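Local coordinates for FEZ-1 protein (Fluoribacter gormanii, PDB 5W90), which probably hydrolyses beta-lactam antibiotics as a subclass B3 metallo-beta-lactamase with two zinc sites, at residues P3-F8 with T22-S27. The protein carries 2 engineered substitutions. Residues are numbered along the deposited sequence; the frame is centred on the assembly and turned at random. Where two conformers were deposited one is given.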
loop_
_atom_site.group_PDB
_atom_site.type_symbol
_atom_site.label_atom_id
_atom_site.label_comp_id
_atom_site.label_asym_id
_atom_site.label_seq_id
_atom_site.Cartn_x
_atom_site.Cartn_y
_atom_site.Cartn_z
ATOM N N PRO A 3 13.205 0.301 11.489
ATOM C CA PRO A 3 13.845 -1.022 11.491
ATOM C C PRO A 3 13.955 -1.606 10.073
ATOM O O PRO A 3 12.917 -1.830 9.420
ATOM C CB PRO A 3 12.932 -1.901 12.372
ATOM C CG PRO A 3 11.602 -1.169 12.355
ATOM C CD PRO A 3 11.977 0.299 12.302
ATOM N N MET A 4 15.193 -1.827 9.614
ATOM C CA MET A 4 15.442 -2.356 8.279
ATOM C C MET A 4 14.728 -3.698 8.125
ATOM O O MET A 4 14.958 -4.648 8.874
ATOM C CB MET A 4 16.946 -2.513 8.038
ATOM C CG MET A 4 17.666 -1.185 8.047
ATOM S SD MET A 4 16.699 0.110 7.240
ATOM C CE MET A 4 16.969 -0.328 5.520
ATOM N N PRO A 5 13.809 -3.835 7.164
ATOM C CA PRO A 5 13.166 -5.122 6.948
ATOM C C PRO A 5 14.134 -6.256 6.542
ATOM O O PRO A 5 15.199 -6.009 6.010
ATOM C CB PRO A 5 12.245 -4.844 5.770
ATOM C CG PRO A 5 12.065 -3.382 5.729
ATOM C CD PRO A 5 13.320 -2.778 6.274
ATOM N N ASN A 6 13.689 -7.489 6.756
ATOM C CA ASN A 6 14.363 -8.672 6.302
ATOM C C ASN A 6 13.697 -9.171 5.023
ATOM O O ASN A 6 12.515 -8.931 4.800
ATOM C CB ASN A 6 14.322 -9.744 7.393
ATOM C CG ASN A 6 14.900 -9.232 8.697
ATOM O OD1 ASN A 6 16.126 -9.047 8.797
ATOM N ND2 ASN A 6 14.037 -9.058 9.716
ATOM N N PRO A 7 14.430 -9.900 4.151
ATOM C CA PRO A 7 13.818 -10.499 2.970
ATOM C C PRO A 7 12.763 -11.548 3.324
ATOM O O PRO A 7 12.771 -12.130 4.420
ATOM C CB PRO A 7 14.948 -11.190 2.222
ATOM C CG PRO A 7 16.159 -11.016 3.044
ATOM C CD PRO A 7 15.859 -10.177 4.256
ATOM N N PHE A 8 11.898 -11.795 2.356
ATOM C CA PHE A 8 10.765 -12.678 2.512
ATOM C C PHE A 8 10.642 -13.420 1.203
ATOM O O PHE A 8 10.803 -12.798 0.146
ATOM C CB PHE A 8 9.485 -11.894 2.826
ATOM C CG PHE A 8 8.392 -12.771 3.374
ATOM C CD1 PHE A 8 7.541 -13.458 2.530
ATOM C CD2 PHE A 8 8.251 -12.949 4.751
ATOM C CE1 PHE A 8 6.583 -14.327 3.043
ATOM C CE2 PHE A 8 7.317 -13.846 5.252
ATOM C CZ PHE A 8 6.475 -14.520 4.401
ATOM N N THR A 22 8.854 -7.629 1.658
ATOM C CA THR A 22 9.746 -7.997 2.720
ATOM C C THR A 22 8.921 -8.613 3.866
ATOM O O THR A 22 7.767 -8.894 3.711
ATOM C CB THR A 22 10.527 -6.777 3.248
ATOM O OG1 THR A 22 9.640 -5.881 3.931
ATOM C CG2 THR A 22 11.231 -6.024 2.136
ATOM N N ASP A 23 9.584 -8.824 5.003
ATOM C CA ASP A 23 8.906 -9.348 6.186
ATOM C C ASP A 23 8.066 -8.259 6.871
ATOM O O ASP A 23 7.456 -8.546 7.925
ATOM C CB ASP A 23 9.890 -10.023 7.140
ATOM C CG ASP A 23 10.765 -9.123 7.992
ATOM O OD1 ASP A 23 10.946 -7.929 7.617
ATOM O OD2 ASP A 23 11.330 -9.670 8.981
ATOM N N ASP A 24 8.097 -7.024 6.364
ATOM C CA ASP A 24 7.391 -5.925 6.973
ATOM C C ASP A 24 6.790 -5.073 5.870
ATOM O O ASP A 24 5.586 -5.151 5.605
ATOM C CB ASP A 24 8.309 -5.097 7.895
ATOM C CG ASP A 24 7.758 -3.728 8.279
ATOM O OD1 ASP A 24 6.515 -3.590 8.319
ATOM O OD2 ASP A 24 8.580 -2.782 8.494
ATOM N N LEU A 25 7.638 -4.301 5.161
ATOM C CA LEU A 25 7.130 -3.438 4.076
ATOM C C LEU A 25 6.676 -4.345 2.930
ATOM O O LEU A 25 7.446 -5.174 2.426
ATOM C CB LEU A 25 8.254 -2.511 3.619
ATOM C CG LEU A 25 8.838 -1.666 4.744
ATOM C CD1 LEU A 25 9.989 -0.807 4.233
ATOM C CD2 LEU A 25 7.736 -0.849 5.463
ATOM N N ALA A 26 5.389 -4.245 2.579
ATOM C CA ALA A 26 4.731 -5.156 1.637
ATOM C C ALA A 26 4.681 -4.539 0.238
ATOM O O ALA A 26 4.283 -3.394 0.039
ATOM C CB ALA A 26 3.343 -5.466 2.152
ATOM N N SER A 27 5.049 -5.352 -0.747
ATOM C CA SER A 27 5.058 -4.947 -2.147
ATOM C C SER A 27 4.405 -6.049 -2.952
ATOM O O SER A 27 4.516 -7.243 -2.604
ATOM C CB SER A 27 6.468 -4.704 -2.645
ATOM O OG SER A 27 7.065 -3.608 -1.977
HETATM O O HOH W 1 10.887 -3.605 9.529
#
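Asn6 and Asp23 pin the N-terminal arm of this metallo-beta-lactamase onto the ST turn between strands 17-19 and 28-32, a loop at the border of the zinc site. Three hydrogen bonds join the pair. Asn6 N meets Asp23 OD1 at 2.9 Å, approaching from above the carboxylate plane, 57° out of it. In return Asp23 N gives its hydrogen to Asn6 O, almost in line with the carbonyl. Asn6 ND2 then reaches Asp23 OD2 on the syn side over 2.9 Å with a straight N-H (168°); the oxygen lies in the plane of the amide, although amide and carboxylate stand nearly perpendicular. With Asp23 CG between its own N and carbonyl carbon (chi1 76°), the carboxylate is brought to where OD1 faces the backbone N and OD2 the amide of Asn6.

Beside this clasp, Pro5 turns the CB and CG atoms of its ring toward the turn: CB rests 3.4 Å from Thr22 OG1, and CG packs 3.6 Å from Leu25 CD1. Thr22 OG1 accepts from Asp24 N at 3.1 Å, closing the ST turn, and donates to Leu25 O. Beyond Asn6, Phe8 CB lies against the Thr22 carbonyl carbon while its ring meets Tyr225 edge-to-face. A water bridges Pro3 O and Asp24 OD2, each 2.7 Å away; OD2 is also hydrogen-bonded to Tyr2 OH, and OD1 to His215 ND1, from a zinc ligand.

The carboxylate and backbone N of Asp23 thus together hold the arm at Asn6, while Asp24, linked to Pro3 O through the water, is a worked example of second-shell support: it probably helps orient His215 and polarise its imidazole.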